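Local coordinates for protein transcriptional repressor (Vibrio fischeri, PDB 3KV1) that probably represses transcription as a SorC-family DNA-binding regulator that responds to a carbohydrate-type ligand, this fragment being its putative sugar-binding domain, at residues A[15-18]-A[24-27]; A[18-23]-A[236-241]; A[43-48]-A[248-253]; A[177-182]-A[204-209]; A[187-192]-A[216-221]. All coordinates share one frame; numbering follows the deposited sequence. Where two conformers were deposited one is given.

Contact 1 of 5, residues A[15-18]-A[24-27]; sequences KLVE and RALI
Leu16 turns CG beside its own backbone N (chi1 -75°) and then runs extended, which carries CD1 out from helix 10-20 to the strand ahead; Ile27 likewise places CG1 beside its backbone N (chi1 -61°), with a second bend that sends CD1 back to meet it. They belong to the alpha-beta unit that opens this Rossmann-like domain, in which helix 10-20 turns after a few residues into strand 24-28 and lies against one face of it. The two side chains reach toward each other tip to tip, and Leu16 CD1 stops 3.6 Å from Ile27 CD1. Closer to the turn, Ala25 lifts its methyl toward the helix, where its CB lies 3.9 Å from CB of Leu16, a small side chain consistent with a close approach of helix and strand. Alternation along the strand puts Ala25 and Ile27 on this face, while Leu26 points the other way, onto Leu44 and Tyr48 of helix 34-52. Leu16 also touches Ala256 and Leu260 of helix 253-264, so it is wedged between that helix and the strand. Strand 24-28 in turn pairs in parallel with strand 248-252. At the turn end the contact is made largely to main chain: Val17 CG2 rests 3.8 Å from both the carbonyl carbon of Arg24 and the backbone N of Ala25.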
# COMPACT_ATOMS: atom_id res chain seq x y z
N LYS A 15 13.77 10.15 -36.32
CA LYS A 15 15.19 10.31 -36.02
C LYS A 15 15.55 9.77 -34.65
O LYS A 15 16.60 9.13 -34.48
CB LYS A 15 15.62 11.78 -36.14
CG LYS A 15 15.67 12.30 -37.60
CD LYS A 15 15.90 13.82 -37.64
CE LYS A 15 15.88 14.36 -39.08
NZ LYS A 15 16.05 15.85 -39.09
N LEU A 16 14.69 10.03 -33.66
CA LEU A 16 14.91 9.51 -32.31
C LEU A 16 14.89 7.98 -32.26
O LEU A 16 15.74 7.35 -31.63
CB LEU A 16 13.85 10.05 -31.35
CG LEU A 16 14.01 11.51 -30.93
CD1 LEU A 16 12.88 11.89 -29.99
CD2 LEU A 16 15.38 11.70 -30.24
N VAL A 17 13.90 7.39 -32.91
CA VAL A 17 13.75 5.95 -32.97
C VAL A 17 15.00 5.34 -33.57
O VAL A 17 15.56 4.39 -33.02
CB VAL A 17 12.50 5.56 -33.77
CG1 VAL A 17 12.57 4.08 -34.23
CG2 VAL A 17 11.24 5.82 -32.94
N GLU A 18 15.47 5.92 -34.67
CA GLU A 18 16.64 5.40 -35.34
C GLU A 18 17.88 5.58 -34.49
O GLU A 18 18.68 4.67 -34.34
CB GLU A 18 16.83 6.10 -36.69
CG GLU A 18 17.24 5.16 -37.79
CD GLU A 18 17.71 5.89 -39.04
OE1 GLU A 18 17.73 7.15 -39.03
OE2 GLU A 18 18.05 5.21 -40.03
N ARG A 24 9.37 3.40 -30.04
CA ARG A 24 8.52 4.56 -30.32
C ARG A 24 9.17 5.79 -29.71
O ARG A 24 9.95 5.69 -28.76
CB ARG A 24 7.13 4.42 -29.67
CG ARG A 24 6.14 3.50 -30.36
CD ARG A 24 5.71 4.01 -31.74
NE ARG A 24 4.81 5.16 -31.70
CZ ARG A 24 3.50 5.09 -31.47
NH1 ARG A 24 2.92 3.91 -31.22
NH2 ARG A 24 2.76 6.20 -31.48
N ALA A 25 8.82 6.95 -30.26
CA ALA A 25 9.09 8.22 -29.62
C ALA A 25 7.79 9.01 -29.74
O ALA A 25 7.18 9.06 -30.82
CB ALA A 25 10.25 8.93 -30.32
N LEU A 26 7.33 9.52 -28.61
CA LEU A 26 6.07 10.28 -28.55
C LEU A 26 6.48 11.74 -28.23
O LEU A 26 6.90 12.03 -27.11
CB LEU A 26 5.21 9.72 -27.42
CG LEU A 26 4.96 8.19 -27.53
CD1 LEU A 26 4.11 7.70 -26.36
CD2 LEU A 26 4.23 7.93 -28.84
N ILE A 27 6.33 12.64 -29.20
CA ILE A 27 6.85 14.00 -29.02
C ILE A 27 5.74 15.04 -28.97
O ILE A 27 4.92 15.14 -29.89
CB ILE A 27 7.84 14.34 -30.16
CG1 ILE A 27 9.02 13.38 -30.15
CG2 ILE A 27 8.32 15.80 -30.08
CD1 ILE A 27 9.75 13.35 -28.82

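Contact 2 of 5, residues A[18-23]-A[236-241]; sequences EKFNLK and SIMGAL
Leu241 N is bonded to Ile237 O at 2.9 Å, a regular helical link that fixes the turn from which Leu241 reaches across to Phe20. The contact itself is apolar and centres on the Phe20 ring near the end of helix 10-20. Leu241 CD1 sits 3.8 Å from the ring centroid and only 3° off the ring normal, a CH-pi contact made squarely over one face. Over the opposite face lies CG of Lys19, 4.2 Å above the plane, so the ring is held between an aliphatic branch of the other helix and the stem of its own neighbour. At the rim, near the ring plane, the methyl CE of selenomethionine Met238 comes to 3.6 Å from Phe20 CE1. Its SE approaches obliquely, 4.9 Å from the centroid, in a Met-aromatic contact; Met238 was modelled in two conformations, so the details of its approach are less certain. After Phe20 the chain leaves the helix at Asn21, which has a positive phi of 55°, and brings Leu22 in beside the ring, on the side of Leu241. There Leu22 CD2 meets CD2 of Leu241 at 4.1 Å, the two side chains crossing at about a right angle. Leu22 and Leu241 both rest on Leu249 of strand 248-252, while Met238 leans on Leu259 of helix 253-264; helices 10-20 and 234-242 thus meet over the sheet beside a third helix.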
# COMPACT_ATOMS: atom_id res chain seq x y z
N GLU A 18 15.47 5.92 -34.67
CA GLU A 18 16.64 5.40 -35.34
C GLU A 18 17.88 5.58 -34.49
O GLU A 18 18.68 4.67 -34.34
CB GLU A 18 16.83 6.10 -36.69
CG GLU A 18 17.24 5.16 -37.79
CD GLU A 18 17.71 5.89 -39.04
OE1 GLU A 18 17.73 7.15 -39.03
OE2 GLU A 18 18.05 5.21 -40.03
N LYS A 19 18.04 6.77 -33.92
CA LYS A 19 19.25 7.09 -33.20
C LYS A 19 19.40 6.32 -31.88
O LYS A 19 20.51 5.95 -31.51
CB LYS A 19 19.32 8.61 -32.95
CG LYS A 19 20.69 9.13 -32.57
CD LYS A 19 21.62 9.03 -33.78
CE LYS A 19 22.93 9.76 -33.55
NZ LYS A 19 23.98 9.32 -34.51
N PHE A 20 18.28 6.09 -31.18
CA PHE A 20 18.34 5.55 -29.83
C PHE A 20 17.78 4.14 -29.72
O PHE A 20 17.58 3.64 -28.61
CB PHE A 20 17.68 6.51 -28.84
CG PHE A 20 18.38 7.84 -28.73
CD1 PHE A 20 19.65 7.92 -28.17
CD2 PHE A 20 17.80 9.01 -29.23
CE1 PHE A 20 20.32 9.15 -28.08
CE2 PHE A 20 18.46 10.24 -29.16
CZ PHE A 20 19.72 10.31 -28.58
N ASN A 21 17.54 3.50 -30.86
CA ASN A 21 17.03 2.14 -30.86
C ASN A 21 15.73 1.99 -30.05
O ASN A 21 15.60 1.09 -29.24
CB ASN A 21 18.09 1.22 -30.29
CG ASN A 21 18.37 0.07 -31.18
OD1 ASN A 21 17.75 -1.00 -31.06
ND2 ASN A 21 19.30 0.27 -32.12
N LEU A 22 14.78 2.90 -30.27
CA LEU A 22 13.53 2.84 -29.54
C LEU A 22 12.53 2.06 -30.35
O LEU A 22 12.67 1.88 -31.57
CB LEU A 22 12.97 4.24 -29.35
CG LEU A 22 13.93 5.18 -28.62
CD1 LEU A 22 13.48 6.66 -28.75
CD2 LEU A 22 13.95 4.76 -27.16
N LYS A 23 11.48 1.63 -29.68
CA LYS A 23 10.27 1.15 -30.33
C LYS A 23 9.42 2.33 -30.83
O LYS A 23 8.81 2.25 -31.90
CB LYS A 23 9.43 0.34 -29.33
CG LYS A 23 10.00 -1.07 -29.09
CD LYS A 23 8.95 -2.00 -28.36
CE LYS A 23 9.55 -3.29 -27.79
NZ LYS A 23 8.40 -4.13 -27.28
N SER A 236 20.32 14.45 -18.14
CA SER A 236 19.74 13.28 -17.49
C SER A 236 19.04 12.37 -18.48
O SER A 236 19.10 11.15 -18.37
CB SER A 236 18.75 13.71 -16.41
OG SER A 236 19.42 14.56 -15.48
N ILE A 237 18.34 12.98 -19.44
CA ILE A 237 17.58 12.20 -20.41
C ILE A 237 18.56 11.45 -21.31
O ILE A 237 18.33 10.27 -21.65
CB ILE A 237 16.64 13.07 -21.27
CG1 ILE A 237 15.62 13.78 -20.37
CG2 ILE A 237 15.93 12.21 -22.31
CD1 ILE A 237 14.87 14.94 -21.09
N MSE A 238 19.67 12.12 -21.65
CA MSE A 238 20.72 11.50 -22.47
C MSE A 238 21.33 10.31 -21.74
O MSE A 238 21.47 9.23 -22.32
CB MSE A 238 21.81 12.51 -22.85
CG MSE A 238 22.70 12.01 -23.99
SE MSE A 238 21.75 11.97 -25.74
CE MSE A 238 23.11 11.05 -26.84
N GLY A 239 21.68 10.50 -20.47
CA GLY A 239 22.20 9.42 -19.63
C GLY A 239 21.25 8.22 -19.62
O GLY A 239 21.66 7.07 -19.77
N ALA A 240 19.96 8.51 -19.44
CA ALA A 240 18.96 7.45 -19.38
C ALA A 240 18.87 6.68 -20.70
O ALA A 240 18.79 5.46 -20.69
CB ALA A 240 17.60 8.04 -18.98
N LEU A 241 18.86 7.40 -21.82
CA LEU A 241 18.84 6.74 -23.12
C LEU A 241 20.06 5.86 -23.29
O LEU A 241 19.96 4.77 -23.83
CB LEU A 241 18.73 7.76 -24.25
CG LEU A 241 17.32 8.33 -24.38
CD1 LEU A 241 17.41 9.54 -25.30
CD2 LEU A 241 16.30 7.30 -24.89

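Contact 3 of 5, residues A[43-48]-A[248-253]; sequences ALVSSY and VLATSV
Val248, Ala250 and Tyr48 lose the most surface here, and with Val45 they make two separate points of touch between strand 248-252 and helix 34-52. Val248 and Ala250, two apart on the strand, send their CB atoms to the same face; Val45 and Tyr48, three apart on the helix, answer them. At the first point Tyr48 holds its ring anti to the backbone N (chi1 165°), which swings it off the helix toward the start of the strand. Val248 comes from the opposite direction, and its CG2 meets the phenol end, 3.7 Å from Tyr48 OH and 3.9 Å from Tyr48 CZ; the methyl lies oblique to the ring. The second point is tighter: Val45 CG2 presses to 3.4 Å from Ala250 CB, less than a usual methyl-methyl distance. The nearest backbone approach is at the same place, 6.9 Å between the CA atoms of Val45 and Ala250. The helix does not stop at one strand: Val45 and Tyr48 also touch Val225 of strand 223-227, and Tyr48 reaches Phe151 of strand 151-158. Such a helix, leaving strand 24-28 and passing over the strands between it and the parallel strand 58-61, is the connection of a beta-alpha-beta crossover in a Rossmann-like alpha/beta fold.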
# COMPACT_ATOMS: atom_id res chain seq x y z
N ALA A 43 -0.49 13.11 -22.12
CA ALA A 43 -1.60 12.80 -23.03
C ALA A 43 -1.20 11.75 -24.05
O ALA A 43 -1.98 10.86 -24.41
CB ALA A 43 -2.10 14.08 -23.75
N LEU A 44 0.02 11.85 -24.53
CA LEU A 44 0.46 10.94 -25.57
C LEU A 44 0.68 9.57 -24.93
O LEU A 44 0.37 8.54 -25.53
CB LEU A 44 1.78 11.43 -26.16
CG LEU A 44 1.67 12.80 -26.87
CD1 LEU A 44 3.05 13.18 -27.40
CD2 LEU A 44 0.64 12.76 -28.00
N VAL A 45 1.23 9.57 -23.72
CA VAL A 45 1.45 8.27 -23.05
C VAL A 45 0.12 7.58 -22.70
O VAL A 45 -0.02 6.34 -22.82
CB VAL A 45 2.32 8.44 -21.79
CG1 VAL A 45 2.42 7.09 -21.03
CG2 VAL A 45 3.70 8.94 -22.19
N SER A 46 -0.88 8.37 -22.29
CA SER A 46 -2.22 7.85 -21.94
C SER A 46 -2.85 7.12 -23.13
O SER A 46 -3.43 6.03 -23.00
CB SER A 46 -3.15 8.98 -21.48
OG SER A 46 -4.46 8.49 -21.15
N SER A 47 -2.74 7.75 -24.30
CA SER A 47 -3.26 7.17 -25.51
C SER A 47 -2.50 5.90 -25.91
O SER A 47 -3.13 4.91 -26.32
CB SER A 47 -3.22 8.19 -26.65
OG SER A 47 -3.67 7.55 -27.81
N TYR A 48 -1.17 5.94 -25.80
CA TYR A 48 -0.34 4.77 -26.07
C TYR A 48 -0.79 3.60 -25.16
O TYR A 48 -0.98 2.48 -25.63
CB TYR A 48 1.16 5.10 -25.89
CG TYR A 48 2.05 3.86 -25.81
CD1 TYR A 48 2.55 3.26 -26.96
CD2 TYR A 48 2.37 3.30 -24.58
CE1 TYR A 48 3.36 2.11 -26.87
CE2 TYR A 48 3.17 2.18 -24.49
CZ TYR A 48 3.64 1.59 -25.63
OH TYR A 48 4.42 0.45 -25.50
N VAL A 248 10.13 3.23 -25.13
CA VAL A 248 9.28 4.30 -25.63
C VAL A 248 9.66 5.60 -24.90
O VAL A 248 9.60 5.67 -23.66
CB VAL A 248 7.82 3.99 -25.34
CG1 VAL A 248 6.92 5.15 -25.76
CG2 VAL A 248 7.37 2.66 -26.03
N LEU A 249 10.07 6.62 -25.65
CA LEU A 249 10.48 7.87 -25.02
C LEU A 249 9.39 8.89 -25.28
O LEU A 249 9.01 9.10 -26.43
CB LEU A 249 11.78 8.38 -25.64
CG LEU A 249 12.25 9.75 -25.14
CD1 LEU A 249 12.67 9.60 -23.67
CD2 LEU A 249 13.41 10.27 -26.01
N ALA A 250 8.85 9.50 -24.23
CA ALA A 250 7.84 10.52 -24.41
C ALA A 250 8.43 11.85 -23.87
O ALA A 250 8.83 11.92 -22.73
CB ALA A 250 6.52 10.11 -23.64
N THR A 251 8.43 12.89 -24.67
CA THR A 251 9.12 14.11 -24.28
C THR A 251 8.69 15.24 -25.21
O THR A 251 7.77 15.08 -26.01
CB THR A 251 10.69 13.91 -24.26
OG1 THR A 251 11.34 15.01 -23.61
CG2 THR A 251 11.27 13.77 -25.70
N SER A 252 9.33 16.40 -25.08
CA SER A 252 8.92 17.61 -25.82
C SER A 252 9.77 17.78 -27.10
O SER A 252 10.82 17.16 -27.23
CB SER A 252 9.16 18.85 -24.96
OG SER A 252 10.56 19.09 -24.80
N VAL A 253 9.33 18.66 -28.01
CA VAL A 253 10.12 18.96 -29.20
C VAL A 253 11.53 19.45 -28.81
O VAL A 253 12.54 18.98 -29.34
CB VAL A 253 9.43 20.04 -30.10
CG1 VAL A 253 10.40 20.59 -31.15
CG2 VAL A 253 8.18 19.44 -30.78

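Contact 4 of 5, residues A[177-182]-A[204-209]; sequences VEARLN and TLMRGR
Ala179 and Thr204 bring the two backbones together, their CA atoms 6.1 Å apart, at a point where helix 173-181 faces the loop that follows strand 193-196. Thr204 is still extended, and the chain then folds into a turn that runs on into a short 3-10 segment at 207-209. Thr204 starts that turn itself: OG1 accepts from Met206 N at 3.1 Å and a nearly straight 166°, an ST turn. With OG1 anti to the backbone N (chi1 170°), the hydroxyl lies beside the carbonyl carbon, where it can face the amide two residues on. A further bond, from Arg209 N to Met206 O at 2.9 Å, holds the next bend.

Across the contact the methyl of Ala179 does the touching. It lies 3.7 Å from Thr204 OG1 and 3.5 Å from CG of Met206, a selenomethionine, with SE equally near. Met206 was modelled in two conformations, so the tightness of this packing is doubtful. Met159, of helix 159-162, touches both Ala179 and Met206 and so helps to enclose the pair. Farther along, Arg209 forms a salt bridge with Glu175 and a hydrogen bond to Phe170 O, which ties the loop to the start of helix 173-181 and to the chain just before it.

Thr204 OG1 is thus used as an acceptor within its own segment, while towards helix 173-181 it meets just the methyl of Ala179: the helix meets the loop here through carbon and selenium packing over a small area, and polar bonds shape the turn.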
# COMPACT_ATOMS: atom_id res chain seq x y z
N VAL A 177 25.86 15.41 -2.75
CA VAL A 177 26.76 16.09 -3.66
C VAL A 177 27.81 15.11 -4.13
O VAL A 177 28.19 15.13 -5.30
CB VAL A 177 27.48 17.28 -2.97
CG1 VAL A 177 28.62 17.76 -3.86
CG2 VAL A 177 26.49 18.38 -2.66
N GLU A 178 28.27 14.25 -3.22
CA GLU A 178 29.29 13.25 -3.57
C GLU A 178 28.81 12.19 -4.56
O GLU A 178 29.58 11.74 -5.40
CB GLU A 178 29.89 12.62 -2.32
CG GLU A 178 30.87 13.58 -1.66
CD GLU A 178 31.24 13.23 -0.24
OE1 GLU A 178 30.85 12.13 0.22
OE2 GLU A 178 31.91 14.07 0.42
N ALA A 179 27.54 11.82 -4.51
CA ALA A 179 26.97 10.92 -5.52
C ALA A 179 27.12 11.51 -6.93
O ALA A 179 27.47 10.83 -7.89
CB ALA A 179 25.47 10.64 -5.22
N ARG A 180 26.86 12.80 -7.04
CA ARG A 180 27.05 13.49 -8.31
C ARG A 180 28.52 13.65 -8.68
O ARG A 180 28.92 13.37 -9.82
CB ARG A 180 26.38 14.87 -8.28
CG ARG A 180 26.54 15.64 -9.60
CD ARG A 180 25.78 16.96 -9.58
NE ARG A 180 25.70 17.58 -10.90
CZ ARG A 180 24.82 17.23 -11.84
NH1 ARG A 180 23.96 16.24 -11.61
NH2 ARG A 180 24.81 17.85 -13.03
N LEU A 181 29.32 14.14 -7.74
CA LEU A 181 30.68 14.53 -8.04
C LEU A 181 31.65 13.34 -8.12
O LEU A 181 32.47 13.26 -9.03
CB LEU A 181 31.18 15.58 -7.04
CG LEU A 181 30.89 17.05 -7.37
CD1 LEU A 181 31.86 17.60 -8.42
CD2 LEU A 181 29.45 17.27 -7.84
N ASN A 182 31.58 12.43 -7.14
CA ASN A 182 32.50 11.30 -7.09
C ASN A 182 32.03 10.18 -7.99
O ASN A 182 32.80 9.58 -8.72
CB ASN A 182 32.59 10.75 -5.66
CG ASN A 182 33.36 11.67 -4.72
OD1 ASN A 182 34.10 12.52 -5.17
ND2 ASN A 182 33.17 11.49 -3.41
N THR A 204 26.67 3.70 -6.60
CA THR A 204 26.51 4.88 -5.76
C THR A 204 25.87 4.47 -4.43
O THR A 204 25.09 3.52 -4.37
CB THR A 204 25.63 5.94 -6.47
OG1 THR A 204 25.31 6.99 -5.54
CG2 THR A 204 24.34 5.33 -7.01
N LEU A 205 26.22 5.20 -3.36
CA LEU A 205 25.57 4.97 -2.06
C LEU A 205 24.07 5.19 -2.11
O LEU A 205 23.34 4.65 -1.28
CB LEU A 205 26.16 5.93 -1.00
CG LEU A 205 27.60 5.78 -0.54
CD1 LEU A 205 27.89 6.78 0.58
CD2 LEU A 205 27.88 4.35 -0.08
N MSE A 206 23.63 6.01 -3.08
CA MSE A 206 22.22 6.40 -3.18
C MSE A 206 21.28 5.21 -3.23
O MSE A 206 20.28 5.19 -2.54
CB MSE A 206 21.98 7.24 -4.44
CG MSE A 206 22.92 8.40 -4.58
SE MSE A 206 22.16 9.77 -5.78
CE MSE A 206 20.51 10.11 -4.73
N ARG A 207 21.60 4.25 -4.08
CA ARG A 207 20.70 3.14 -4.32
C ARG A 207 20.63 2.23 -3.09
O ARG A 207 19.64 1.51 -2.89
CB ARG A 207 21.11 2.38 -5.59
CG ARG A 207 20.08 1.36 -6.07
CD ARG A 207 20.76 0.34 -6.98
NE ARG A 207 20.53 -1.02 -6.51
CZ ARG A 207 21.14 -2.09 -6.99
NH1 ARG A 207 22.02 -1.97 -7.97
NH2 ARG A 207 20.87 -3.28 -6.48
N GLY A 208 21.67 2.27 -2.24
CA GLY A 208 21.57 1.55 -0.97
C GLY A 208 20.48 2.10 -0.05
O GLY A 208 20.21 1.54 1.00
N ARG A 209 19.90 3.24 -0.42
CA ARG A 209 18.86 3.85 0.40
C ARG A 209 17.47 3.72 -0.21
O ARG A 209 16.55 4.34 0.28
CB ARG A 209 19.13 5.37 0.59
CG ARG A 209 20.52 5.70 1.12
CD ARG A 209 20.83 5.07 2.49
NE ARG A 209 22.29 5.07 2.63
CZ ARG A 209 23.01 6.03 3.20
NH1 ARG A 209 22.43 7.08 3.77
NH2 ARG A 209 24.32 5.92 3.20

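Contact 5 of 5, residues A[187-192]-A[216-221]; sequences GDIGGF and EDLRQI
Leu218 reaches toward Ile189 and Phe192 from helix 215-219. Its CB sets the direction, and CG, placed beside the backbone N (chi1 -72°), arrives in the plane of the Phe192 ring, at its edge, 4.0 Å from CE1. From there the branches part. CD1 goes deeper, 3.7 Å from Phe192 CE1 and 3.7 Å from each of Ile189 CG1, CG2 and CD1, the two aliphatic side chains reaching toward each other tip to tip. CD2 stays by the ring, 3.9 Å from Phe192 CZ. One face of that ring is met by Ile189 O, 3.6 Å above its plane, as the chain turns back through Gly190 and Gly191, both with positive phi. Asp188 OD2 stabilises the turn by accepting from Gly191 N at 2.9 Å, an Asx motif, and also binds a glycerol molecule that probably comes from the crystallisation liquor. Val154 and Ala152 of strand 151-158 lie against the apolar side chains. The polar bonds serve the turn after the strand or reach residues elsewhere, as from Asp217 to Arg147, and what joins strand 185-189 and the turn after it to helix 215-219 is apolar, one leucine methyl touching both an isoleucine and a phenylalanine.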
# COMPACT_ATOMS: atom_id res chain seq x y z
N GLY A 187 21.29 11.32 -13.10
CA GLY A 187 19.84 11.20 -13.13
C GLY A 187 19.33 9.92 -12.51
O GLY A 187 20.11 9.02 -12.16
N ASP A 188 18.00 9.86 -12.34
CA ASP A 188 17.37 8.61 -11.90
C ASP A 188 16.32 8.22 -12.91
O ASP A 188 15.81 9.04 -13.69
CB ASP A 188 16.64 8.76 -10.57
CG ASP A 188 15.30 9.48 -10.72
OD1 ASP A 188 15.28 10.70 -10.48
OD2 ASP A 188 14.26 8.87 -11.12
N ILE A 189 15.99 6.94 -12.87
CA ILE A 189 14.85 6.41 -13.60
C ILE A 189 13.89 5.75 -12.63
O ILE A 189 14.28 4.86 -11.87
CB ILE A 189 15.29 5.44 -14.72
CG1 ILE A 189 14.08 5.03 -15.58
CG2 ILE A 189 16.07 4.25 -14.16
CD1 ILE A 189 14.46 4.63 -17.04
N GLY A 190 12.64 6.20 -12.68
CA GLY A 190 11.56 5.67 -11.87
C GLY A 190 11.63 6.01 -10.39
O GLY A 190 10.73 5.65 -9.60
N GLY A 191 12.68 6.72 -10.01
CA GLY A 191 12.98 6.95 -8.60
C GLY A 191 13.87 5.92 -7.95
O GLY A 191 14.39 6.12 -6.84
N PHE A 192 14.06 4.80 -8.63
CA PHE A 192 14.65 3.62 -7.98
C PHE A 192 16.04 3.23 -8.42
O PHE A 192 16.66 2.36 -7.79
CB PHE A 192 13.70 2.42 -8.05
CG PHE A 192 13.19 2.10 -9.45
CD1 PHE A 192 14.03 1.52 -10.40
CD2 PHE A 192 11.87 2.36 -9.79
CE1 PHE A 192 13.55 1.23 -11.69
CE2 PHE A 192 11.36 2.05 -11.06
CZ PHE A 192 12.22 1.48 -12.01
N GLU A 216 18.79 -3.48 -14.19
CA GLU A 216 18.73 -4.76 -14.90
C GLU A 216 17.30 -5.29 -15.06
O GLU A 216 16.99 -6.01 -16.01
CB GLU A 216 19.61 -5.80 -14.23
CG GLU A 216 19.91 -7.00 -15.11
CD GLU A 216 20.67 -6.64 -16.39
OE1 GLU A 216 21.35 -5.58 -16.45
OE2 GLU A 216 20.60 -7.43 -17.35
N ASP A 217 16.42 -4.97 -14.11
CA ASP A 217 15.01 -5.36 -14.25
C ASP A 217 14.41 -4.60 -15.42
O ASP A 217 13.70 -5.18 -16.23
CB ASP A 217 14.21 -5.05 -13.00
CG ASP A 217 14.74 -5.76 -11.77
OD1 ASP A 217 15.11 -6.96 -11.86
OD2 ASP A 217 14.79 -5.11 -10.70
N LEU A 218 14.68 -3.30 -15.50
CA LEU A 218 14.11 -2.52 -16.60
C LEU A 218 14.66 -3.04 -17.94
O LEU A 218 13.97 -2.98 -18.96
CB LEU A 218 14.45 -1.01 -16.47
CG LEU A 218 13.73 -0.21 -15.38
CD1 LEU A 218 14.21 1.29 -15.37
CD2 LEU A 218 12.20 -0.29 -15.54
N ARG A 219 15.89 -3.55 -17.94
CA ARG A 219 16.48 -3.98 -19.21
C ARG A 219 15.67 -5.15 -19.80
O ARG A 219 15.63 -5.33 -21.03
CB ARG A 219 17.94 -4.39 -19.02
CG ARG A 219 18.75 -4.51 -20.32
CD ARG A 219 20.26 -4.79 -20.03
NE ARG A 219 20.85 -3.73 -19.20
CZ ARG A 219 21.06 -2.49 -19.63
NH1 ARG A 219 20.80 -2.17 -20.90
NH2 ARG A 219 21.57 -1.58 -18.81
N GLN A 220 15.05 -5.96 -18.94
CA GLN A 220 14.27 -7.11 -19.41
C GLN A 220 12.75 -6.91 -19.39
O GLN A 220 12.02 -7.86 -19.60
CB GLN A 220 14.65 -8.40 -18.66
CG GLN A 220 14.47 -8.35 -17.13
CD GLN A 220 13.04 -8.57 -16.66
OE1 GLN A 220 12.39 -9.54 -17.05
NE2 GLN A 220 12.55 -7.69 -15.77
N ILE A 221 12.27 -5.68 -19.16
CA ILE A 221 10.85 -5.39 -19.30
C ILE A 221 10.63 -5.00 -20.77
O ILE A 221 11.34 -4.16 -21.30
CB ILE A 221 10.40 -4.27 -18.31
CG1 ILE A 221 10.32 -4.85 -16.88
CG2 ILE A 221 9.05 -3.64 -18.74
CD1 ILE A 221 9.90 -3.83 -15.83

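Overall arrangement
From the N terminus, contact 1 closes first, a short connection of five residues between helix 10-20 and strand 24-28. Contact 2 shares Glu18 with it but closes a loop of more than two hundred residues, bringing helix 234-242 back to the start of the chain. Contact 3 opens inside that loop and ends beyond it, at strand 248-252, so contacts 2 and 3 cross, on opposite faces of strand 248-252. Contacts 4 and 5 are nested within both loops and cross each other; contact 4 joins helix 173-181 to the loop after strand 193-196, and contact 5 joins strand 185-189 to helix 215-219. Contacts 3 and 4, their centres about 30 Å apart, lie on opposite sides of the chain's centre.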